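Local coordinates for protein putative mandelate racemase (Zymomonas mobilis, PDB 2OX4) that binds a magnesium ion and, as a member of the enolase superfamily, probably acts as a lyase, perhaps a dehydratase, at residues K166-A171 against I213-G218; F238-I243 against I261-G266; F11-R16 against P23-V28. All blocks are in the same frame, centred on the assembly; numbering follows the deposited sequence. Where two conformers were deposited one is given.

From the N terminus, contact 3 comes first: it closes the hairpin of strands 5-13 and 24-30 in the N-terminal domain, with only six residues between its segments. Contact 1 then closes a beta-alpha-beta unit of the C-terminal barrel around helix 189-206, and contact 2 closes the next-but-one around helix 250-258. The three follow in series; none nests or crosses. Contacts 1 and 2 touch, because strands 211-215 and 237-241 are neighbours in the barrel sheet, and both supply a ligand to the same magnesium ion. Contact 3 stands apart, its nearest atoms about 16 Å from those of either, in the other domain.

Contact 1: residues K166-A171 against I213-G218; sequences KVDVLA and IVENHG. With MG (magnesium ion), chain O.
Lys166 and Glu215 converge beside the magnesium ion from adjacent parallel strands, the glutamate as a ligand and the lysine through a metal-bound water. The lysine leaves the backbone with CG anti to N (chi1 -177°), passes over Ile213 with CD 3.5 Å from Ile213 CG2, and then bends at chi3. The bend brings NZ to a water that is itself a ligand of the metal, while the salt bridges of NZ go to Glu241 and Glu342. Glu215 bends instead at chi2 (81°), which sets OE1 on the magnesium at 2.2 Å. Its other oxygen, OE2, takes the backbone N-H of His217 from above the carboxylate plane, and CD comes to rest over the centre of the imidazole face, 3.7 Å above the ring plane of His217. At the edge of that ring, ND1 donates a nearly straight bond of 2.8 Å to Asp168 OD2, lying in the ring plane and meeting the oxygen on its anti side. The carboxylate is turned about 37° from the ring. Its OD1 closes an Asx turn, gripped by Leu170 N close to the C-O axis and by Ala171 N from above the plane. Bonds at both oxygens therefore fix the rotation of Asp168, which probably helps to orient the histidine beside a metal ligand. Behind these groups run two backbone bonds, from Val167 N to Ile213 O (3.0 Å) and from Glu215 N to Val167 O (2.9 Å); farther on the chains part, and a water joins Val169 N to Glu215 O. Strands 126-131 and 237-241 flank the pair in the barrel, helices 189-206 and 222-232 cover the face carrying Val167 and Val214, and His217 packs on Phe82 of a neighbouring subunit.

Contact 2: residues F238-I243 against I261-G266; sequences FFYEEI and IPLASG. With MG (magnesium ion), chain O.
Phe239 holds CG between its backbone N and carbonyl carbon (chi1 58°), a rotation that brings its ring against Ala264, with CD1 3.4 Å from Ala264 CB. Tyr240, with CG anti to N (chi1 -170°), goes to the other face of the sheet and runs alongside Leu263, the two pointing the same way with Tyr240 CD2 4.0 Å from Leu263 CD2. Ile243 closes over this pair: its CG2 sits 3.5 Å above the centre of the Tyr240 ring, and its side chain crosses that of Leu263 at about a right angle, CD1 toward Leu263 CD2. Tyr240 CB also rests on Ile261 CG2, while the phenol OH bonds to the carbonyl of Ala225 in helix 222-232. The parallel strands are joined by good backbone bonds from Ala264 N to Tyr240 O (2.9 Å) and from Glu242 N to Ala264 O (2.9 Å), preceded by a weak one from Tyr240 N to Pro262 O. This is the parallel pairing of a beta-alpha-beta unit, with helix 250-258 packed on Ile243 and Leu263. At the end of strand 239-241, the extended chain of Glu241 carries OE2 to the magnesium at 2.1 Å. Glu242, whose chain bends at chi2, instead accepts through OE1 from a water ligand of the metal and forms a salt bridge with Arg268; a second water links its OE2 to Ser265 OG. The chemistry is thus divided: Tyr240, Leu263 and Ile243 pack toward helices 222-232 and 250-258, while Ala264 shares its face of the sheet with Glu241, whose carboxylate binds the metal; Glu242 serves in the second shell. The dication and the salt bridges to Lys166 and Arg268 probably help to balance the carboxylates gathered there.

Contact 3: residues F11-R16 against P23-V28; sequences FHVHTR and PILVKV
Phe11 and Leu25 form an antiparallel hydrogen-bonded pair, Phe11 N to Leu25 O at 2.8 Å and Leu25 N to Phe11 O at 3.0 Å, and a third bond from Val13 N to Pro23 O (2.9 Å) draws the hairpin together at its end, the strand directions lying 155° apart. Phe11 turns an edge to the partner strand: its CE1 meets Lys27 CB at 4.0 Å, and Tyr384 packs edge-to-face with its ring. On the opposite face, His12 stretches out with CG anti to N (chi1 -174°) and lies beside Ile24, the two pointing the same way. Pro23 O lies at the edge of the imidazole, in its plane, and CD2 of His12 is 3.9 Å from Ile24 CG1, while NE2 bonds to a glycerol probably taken up from the crystallisation liquor. Helix 48-62 covers His12 and Ile24. Where the strands give way to loop, CD of Pro23 meets both Val13 CB and Arg16 CG, at 3.9 Å each. Arg16 crosses the proline at about a right angle and folds back through bends at chi2 and chi3, so that NE donates to His14 O (2.9 Å) with the oxygen in the guanidinium plane. Val13 CG1 lies over one face of that plane, toward its rim, and NH2 forms a salt bridge with Glu354. A leucine in place of Arg16 would probably leave Glu354 without this mate and the carbonyl of His14 without its side-chain donor. Chemically, the hairpin of the N-terminal domain is held by backbone bonds and hydrocarbon packing, and the polar reach of one arginine ties its loop to acidic Glu354, just after the short helix 350-353.

Contact 1: residues K166-A171 against I213-G218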
loop_
_atom_site.group_PDB
_atom_site.type_symbol
_atom_site.label_atom_id
_atom_site.label_comp_id
_atom_site.label_asym_id
_atom_site.label_seq_id
_atom_site.Cartn_x
_atom_site.Cartn_y
_atom_site.Cartn_z
ATOM N N LYS C 166 17.453 33.845 5.176
ATOM C CA LYS C 166 16.151 33.259 5.484
ATOM C C LYS C 166 15.204 34.274 6.101
ATOM O O LYS C 166 15.591 35.055 6.964
ATOM C CB LYS C 166 16.288 32.051 6.412
ATOM C CG LYS C 166 14.945 31.342 6.706
ATOM C CD LYS C 166 15.162 30.044 7.491
ATOM C CE LYS C 166 15.165 30.265 8.997
ATOM N NZ LYS C 166 15.547 28.974 9.673
ATOM N N VAL C 167 13.951 34.238 5.667
ATOM C CA VAL C 167 12.973 35.213 6.120
ATOM C C VAL C 167 11.600 34.549 6.290
ATOM O O VAL C 167 11.220 33.674 5.496
ATOM C CB VAL C 167 12.924 36.412 5.148
ATOM C CG1 VAL C 167 12.574 35.968 3.723
ATOM C CG2 VAL C 167 12.004 37.502 5.660
ATOM N N ASP C 168 10.904 34.937 7.356
ATOM C CA ASP C 168 9.478 34.641 7.530
ATOM C C ASP C 168 8.697 35.836 7.000
ATOM O O ASP C 168 8.728 36.919 7.600
ATOM C CB ASP C 168 9.169 34.400 9.010
ATOM C CG ASP C 168 7.707 34.000 9.265
ATOM O OD1 ASP C 168 6.836 34.198 8.386
ATOM O OD2 ASP C 168 7.437 33.475 10.364
ATOM N N VAL C 169 8.000 35.628 5.886
ATOM C CA VAL C 169 7.296 36.716 5.194
ATOM C C VAL C 169 5.784 36.779 5.485
ATOM O O VAL C 169 5.111 37.712 5.038
ATOM C CB VAL C 169 7.569 36.723 3.664
ATOM C CG1 VAL C 169 9.059 36.916 3.379
ATOM C CG2 VAL C 169 7.064 35.430 3.002
ATOM N N LEU C 170 5.259 35.792 6.225
ATOM C CA LEU C 170 3.815 35.739 6.527
ATOM C C LEU C 170 3.467 36.176 7.934
ATOM O O LEU C 170 2.324 36.573 8.188
ATOM C CB LEU C 170 3.223 34.336 6.238
ATOM C CG LEU C 170 3.275 33.844 4.787
ATOM C CD1 LEU C 170 2.908 32.348 4.671
ATOM C CD2 LEU C 170 2.412 34.676 3.851
ATOM N N ALA C 171 4.440 36.120 8.848
ATOM C CA ALA C 171 4.161 36.241 10.277
ATOM C C ALA C 171 3.618 37.619 10.668
ATOM O O ALA C 171 2.783 37.731 11.573
ATOM C CB ALA C 171 5.390 35.925 11.092
ATOM N N ILE C 213 15.625 31.454 1.529
ATOM C CA ILE C 213 14.853 30.429 2.223
ATOM C C ILE C 213 13.627 31.094 2.845
ATOM O O ILE C 213 13.734 32.144 3.478
ATOM C CB ILE C 213 15.716 29.787 3.334
ATOM C CG1 ILE C 213 16.959 29.128 2.722
ATOM C CG2 ILE C 213 14.874 28.808 4.184
ATOM C CD1 ILE C 213 18.129 29.065 3.674
ATOM N N VAL C 214 12.456 30.494 2.644
ATOM C CA VAL C 214 11.231 31.009 3.238
ATOM C C VAL C 214 10.808 30.169 4.450
ATOM O O VAL C 214 10.650 28.951 4.346
ATOM C CB VAL C 214 10.104 31.122 2.174
ATOM C CG1 VAL C 214 8.757 31.455 2.841
ATOM C CG2 VAL C 214 10.475 32.208 1.120
ATOM N N GLU C 215 10.635 30.838 5.588
ATOM C CA GLU C 215 10.357 30.219 6.884
ATOM C C GLU C 215 8.900 30.494 7.275
ATOM O O GLU C 215 8.514 31.654 7.440
ATOM C CB GLU C 215 11.335 30.829 7.908
ATOM C CG GLU C 215 10.922 30.849 9.374
ATOM C CD GLU C 215 11.165 29.528 10.069
ATOM O OE1 GLU C 215 12.174 29.400 10.799
ATOM O OE2 GLU C 215 10.338 28.607 9.906
ATOM N N ASN C 216 8.078 29.446 7.408
ATOM C CA ASN C 216 6.686 29.627 7.865
ATOM C C ASN C 216 6.444 29.500 9.380
ATOM O O ASN C 216 5.344 29.820 9.869
ATOM C CB ASN C 216 5.715 28.706 7.093
ATOM C CG ASN C 216 5.407 29.202 5.672
ATOM O OD1 ASN C 216 4.504 28.682 5.004
ATOM N ND2 ASN C 216 6.159 30.182 5.203
ATOM N N HIS C 217 7.452 29.019 10.118
ATOM C CA HIS C 217 7.380 28.893 11.586
ATOM C C HIS C 217 6.239 28.009 12.100
ATOM O O HIS C 217 5.785 28.174 13.233
ATOM C CB HIS C 217 7.300 30.275 12.267
ATOM C CG HIS C 217 8.634 30.868 12.611
ATOM N ND1 HIS C 217 9.064 32.080 12.106
ATOM C CD2 HIS C 217 9.630 30.417 13.408
ATOM C CE1 HIS C 217 10.272 32.346 12.575
ATOM N NE2 HIS C 217 10.636 31.354 13.371
ATOM N N GLY C 218 5.761 27.083 11.274
ATOM C CA GLY C 218 4.604 26.259 11.652
ATOM C C GLY C 218 3.303 27.030 11.864
ATOM O O GLY C 218 2.373 26.510 12.481
HETATM MG MG MG O . 12.716 27.632 12.058
HETATM O O HOH W 1 14.649 28.349 12.433
HETATM O O HOH W 2 4.635 32.521 9.256
HETATM O O HOH W 3 6.783 33.012 5.594
HETATM O O HOH W 4 10.531 27.282 12.044
HETATM O O HOH W 5 12.314 28.837 14.051
#

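Contact 2: residues F238-I243 against I261-G266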
loop_
_atom_site.group_PDB
_atom_site.type_symbol
_atom_site.label_atom_id
_atom_site.label_comp_id
_atom_site.label_asym_id
_atom_site.label_seq_id
_atom_site.Cartn_x
_atom_site.Cartn_y
_atom_site.Cartn_z
ATOM N N PHE C 238 15.003 28.550 -2.187
ATOM C CA PHE C 238 16.035 27.546 -1.958
ATOM C C PHE C 238 15.421 26.345 -1.215
ATOM O O PHE C 238 15.531 25.203 -1.657
ATOM C CB PHE C 238 17.154 28.169 -1.110
ATOM C CG PHE C 238 18.429 27.387 -1.111
ATOM C CD1 PHE C 238 19.115 27.140 -2.302
ATOM C CD2 PHE C 238 18.955 26.905 0.077
ATOM C CE1 PHE C 238 20.301 26.425 -2.303
ATOM C CE2 PHE C 238 20.150 26.171 0.090
ATOM C CZ PHE C 238 20.822 25.932 -1.096
ATOM N N PHE C 239 14.774 26.628 -0.093
ATOM C CA PHE C 239 13.864 25.678 0.535
ATOM C C PHE C 239 12.831 26.389 1.393
ATOM O O PHE C 239 12.919 27.601 1.596
ATOM C CB PHE C 239 14.589 24.507 1.250
ATOM C CG PHE C 239 15.577 24.898 2.333
ATOM C CD1 PHE C 239 15.136 25.303 3.597
ATOM C CD2 PHE C 239 16.948 24.783 2.120
ATOM C CE1 PHE C 239 16.046 25.620 4.617
ATOM C CE2 PHE C 239 17.865 25.109 3.136
ATOM C CZ PHE C 239 17.404 25.530 4.382
ATOM N N TYR C 240 11.859 25.626 1.883
ATOM C CA TYR C 240 10.605 26.152 2.415
ATOM C C TYR C 240 10.407 25.406 3.724
ATOM O O TYR C 240 10.208 24.177 3.720
ATOM C CB TYR C 240 9.500 25.797 1.406
ATOM C CG TYR C 240 8.123 26.426 1.586
ATOM C CD1 TYR C 240 7.944 27.650 2.234
ATOM C CD2 TYR C 240 6.995 25.791 1.042
ATOM C CE1 TYR C 240 6.650 28.215 2.365
ATOM C CE2 TYR C 240 5.719 26.335 1.166
ATOM C CZ TYR C 240 5.554 27.544 1.824
ATOM O OH TYR C 240 4.291 28.070 1.927
ATOM N N GLU C 241 10.504 26.137 4.832
ATOM C CA GLU C 241 10.753 25.552 6.161
ATOM C C GLU C 241 9.517 25.598 7.069
ATOM O O GLU C 241 8.832 26.631 7.154
ATOM C CB GLU C 241 11.939 26.256 6.853
ATOM C CG GLU C 241 12.027 25.967 8.353
ATOM C CD GLU C 241 13.219 26.612 9.047
ATOM O OE1 GLU C 241 14.136 27.087 8.348
ATOM O OE2 GLU C 241 13.240 26.624 10.305
ATOM N N GLU C 242 9.262 24.479 7.761
ATOM C CA GLU C 242 8.207 24.361 8.774
ATOM C C GLU C 242 6.850 24.873 8.293
ATOM O O GLU C 242 6.304 25.843 8.822
ATOM C CB GLU C 242 8.618 25.013 10.092
ATOM C CG GLU C 242 9.583 24.166 10.938
ATOM C CD GLU C 242 9.230 24.217 12.419
ATOM O OE1 GLU C 242 9.366 25.305 13.014
ATOM O OE2 GLU C 242 8.816 23.179 12.988
ATOM N N ILE C 243 6.307 24.206 7.283
ATOM C CA ILE C 243 5.126 24.724 6.604
ATOM C C ILE C 243 3.812 24.304 7.279
ATOM O O ILE C 243 2.736 24.772 6.907
ATOM C CB ILE C 243 5.133 24.329 5.133
ATOM C CG1 ILE C 243 4.939 22.808 4.982
ATOM C CG2 ILE C 243 6.455 24.775 4.476
ATOM C CD1 ILE C 243 4.693 22.367 3.543
ATOM N N ILE C 261 8.851 23.287 -4.387
ATOM C CA ILE C 261 10.006 23.881 -3.713
ATOM C C ILE C 261 10.472 22.826 -2.693
ATOM O O ILE C 261 9.621 22.220 -2.031
ATOM C CB ILE C 261 9.569 25.135 -2.915
ATOM C CG1 ILE C 261 8.846 26.162 -3.805
ATOM C CG2 ILE C 261 10.742 25.753 -2.172
ATOM C CD1 ILE C 261 8.192 27.274 -3.016
ATOM N N PRO C 262 11.802 22.604 -2.558
ATOM C CA PRO C 262 12.273 21.668 -1.522
ATOM C C PRO C 262 11.779 22.034 -0.130
ATOM O O PRO C 262 11.709 23.216 0.226
ATOM C CB PRO C 262 13.802 21.791 -1.575
ATOM C CG PRO C 262 14.079 22.259 -3.008
ATOM C CD PRO C 262 12.921 23.198 -3.318
ATOM N N LEU C 263 11.425 21.013 0.643
ATOM C CA LEU C 263 10.864 21.217 1.987
ATOM C C LEU C 263 11.901 20.974 3.076
ATOM O O LEU C 263 12.745 20.070 2.965
ATOM C CB LEU C 263 9.650 20.309 2.215
ATOM C CG LEU C 263 8.483 20.485 1.236
ATOM C CD1 LEU C 263 7.293 19.615 1.696
ATOM C CD2 LEU C 263 8.077 21.966 1.170
ATOM N N ALA C 264 11.821 21.779 4.132
ATOM C CA ALA C 264 12.708 21.631 5.295
ATOM C C ALA C 264 11.943 21.581 6.613
ATOM O O ALA C 264 10.909 22.242 6.776
ATOM C CB ALA C 264 13.713 22.766 5.345
ATOM N N SER C 265 12.467 20.815 7.565
ATOM C CA SER C 265 11.865 20.735 8.896
ATOM C C SER C 265 12.822 20.037 9.851
ATOM O O SER C 265 13.650 19.245 9.426
ATOM C CB SER C 265 10.571 19.926 8.854
ATOM O OG SER C 265 9.876 20.069 10.081
ATOM N N GLY C 266 12.698 20.321 11.144
ATOM C CA GLY C 266 13.434 19.525 12.100
ATOM C C GLY C 266 13.524 20.062 13.498
ATOM O O GLY C 266 13.810 19.302 14.407
HETATM MG MG MG O . 12.716 27.632 12.058
HETATM O O HOH W 6 10.028 20.824 12.736
HETATM O O HOH W 4 10.531 27.282 12.044
HETATM O O HOH W 7 7.959 21.774 6.615
HETATM O O HOH W 5 12.314 28.837 14.051
HETATM O O HOH W 1 14.649 28.349 12.433
#

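Contact 3: residues F11-R16 against P23-V28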
loop_
_atom_site.group_PDB
_atom_site.type_symbol
_atom_site.label_atom_id
_atom_site.label_comp_id
_atom_site.label_asym_id
_atom_site.label_seq_id
_atom_site.Cartn_x
_atom_site.Cartn_y
_atom_site.Cartn_z
ATOM N N PHE C 11 21.800 26.270 34.568
ATOM C CA PHE C 11 21.590 27.717 34.540
ATOM C C PHE C 11 20.402 28.021 33.645
ATOM O O PHE C 11 20.497 27.895 32.426
ATOM C CB PHE C 11 22.827 28.419 33.955
ATOM C CG PHE C 11 24.109 28.108 34.677
ATOM C CD1 PHE C 11 24.866 26.985 34.343
ATOM C CD2 PHE C 11 24.578 28.956 35.673
ATOM C CE1 PHE C 11 26.048 26.693 35.005
ATOM C CE2 PHE C 11 25.759 28.674 36.343
ATOM C CZ PHE C 11 26.504 27.548 36.009
ATOM N N HIS C 12 19.283 28.413 34.244
ATOM C CA HIS C 12 18.156 28.890 33.460
ATOM C C HIS C 12 18.269 30.428 33.419
ATOM O O HIS C 12 17.894 31.128 34.373
ATOM C CB HIS C 12 16.824 28.403 34.056
ATOM C CG HIS C 12 15.625 28.731 33.218
ATOM N ND1 HIS C 12 14.332 28.607 33.686
ATOM C CD2 HIS C 12 15.521 29.179 31.941
ATOM C CE1 HIS C 12 13.484 28.966 32.738
ATOM N NE2 HIS C 12 14.177 29.318 31.668
ATOM N N VAL C 13 18.849 30.924 32.330
ATOM C CA VAL C 13 19.302 32.323 32.238
ATOM C C VAL C 13 18.089 33.242 32.319
ATOM O O VAL C 13 17.043 32.953 31.720
ATOM C CB VAL C 13 20.090 32.588 30.925
ATOM C CG1 VAL C 13 20.492 34.076 30.818
ATOM C CG2 VAL C 13 21.335 31.716 30.870
ATOM N N HIS C 14 18.213 34.325 33.094
ATOM C CA HIS C 14 17.133 35.301 33.236
ATOM C C HIS C 14 16.772 35.956 31.905
ATOM O O HIS C 14 17.598 36.009 30.989
ATOM C CB HIS C 14 17.519 36.369 34.267
ATOM C CG HIS C 14 17.654 35.842 35.663
ATOM N ND1 HIS C 14 18.388 36.491 36.634
ATOM C CD2 HIS C 14 17.148 34.732 36.252
ATOM C CE1 HIS C 14 18.329 35.801 37.761
ATOM N NE2 HIS C 14 17.581 34.731 37.557
ATOM N N THR C 15 15.537 36.449 31.807
ATOM C CA THR C 15 15.004 36.996 30.552
ATOM C C THR C 15 16.013 37.879 29.826
ATOM O O THR C 15 16.534 38.838 30.395
ATOM C CB THR C 15 13.709 37.782 30.798
ATOM O OG1 THR C 15 12.796 36.951 31.512
ATOM C CG2 THR C 15 13.070 38.222 29.479
ATOM N N ARG C 16 16.317 37.523 28.584
ATOM C CA ARG C 16 17.122 38.375 27.716
ATOM C C ARG C 16 16.241 39.531 27.226
ATOM O O ARG C 16 15.186 39.296 26.649
ATOM C CB ARG C 16 17.703 37.559 26.546
ATOM C CG ARG C 16 18.441 36.241 26.941
ATOM C CD ARG C 16 19.771 36.467 27.655
ATOM N NE ARG C 16 19.578 36.951 29.018
ATOM C CZ ARG C 16 20.460 37.681 29.692
ATOM N NH1 ARG C 16 20.185 38.076 30.928
ATOM N NH2 ARG C 16 21.616 38.014 29.132
ATOM N N PRO C 23 17.713 31.161 27.710
ATOM C CA PRO C 23 18.525 29.961 27.470
ATOM C C PRO C 23 18.724 29.065 28.691
ATOM O O PRO C 23 18.632 29.523 29.834
ATOM C CB PRO C 23 19.879 30.511 27.016
ATOM C CG PRO C 23 19.676 31.950 26.749
ATOM C CD PRO C 23 18.447 32.408 27.432
ATOM N N ILE C 24 18.975 27.784 28.427
ATOM C CA ILE C 24 19.155 26.795 29.482
ATOM C C ILE C 24 20.476 26.077 29.222
ATOM O O ILE C 24 20.645 25.402 28.192
ATOM C CB ILE C 24 17.994 25.756 29.557
ATOM C CG1 ILE C 24 16.616 26.429 29.475
ATOM C CG2 ILE C 24 18.110 24.946 30.859
ATOM C CD1 ILE C 24 15.988 26.399 28.074
ATOM N N LEU C 25 21.409 26.245 30.156
ATOM C CA LEU C 25 22.746 25.676 30.022
ATOM C C LEU C 25 23.035 24.713 31.162
ATOM O O LEU C 25 22.501 24.868 32.262
ATOM C CB LEU C 25 23.797 26.790 29.988
ATOM C CG LEU C 25 23.706 27.677 28.745
ATOM C CD1 LEU C 25 24.353 29.030 28.956
ATOM C CD2 LEU C 25 24.321 26.974 27.558
ATOM N N VAL C 26 23.870 23.715 30.880
ATOM C CA VAL C 26 24.282 22.711 31.853
ATOM C C VAL C 26 25.791 22.599 31.860
ATOM O O VAL C 26 26.427 22.529 30.799
ATOM C CB VAL C 26 23.606 21.306 31.619
ATOM C CG1 VAL C 26 24.115 20.628 30.337
ATOM C CG2 VAL C 26 23.830 20.395 32.830
ATOM N N LYS C 27 26.356 22.602 33.066
ATOM C CA LYS C 27 27.783 22.385 33.258
ATOM C C LYS C 27 28.014 21.113 34.071
ATOM O O LYS C 27 27.536 20.977 35.213
ATOM C CB LYS C 27 28.434 23.616 33.930
ATOM C CG LYS C 27 29.946 23.462 34.201
ATOM C CD LYS C 27 30.539 24.723 34.868
ATOM C CE LYS C 27 31.979 24.510 35.280
ATOM N NZ LYS C 27 32.573 25.793 35.776
ATOM N N VAL C 28 28.719 20.175 33.453
ATOM C CA VAL C 28 28.968 18.849 34.042
ATOM C C VAL C 28 30.433 18.736 34.433
ATOM O O VAL C 28 31.304 18.753 33.562
ATOM C CB VAL C 28 28.632 17.740 33.019
ATOM C CG1 VAL C 28 28.923 16.337 33.593
ATOM C CG2 VAL C 28 27.181 17.861 32.565
#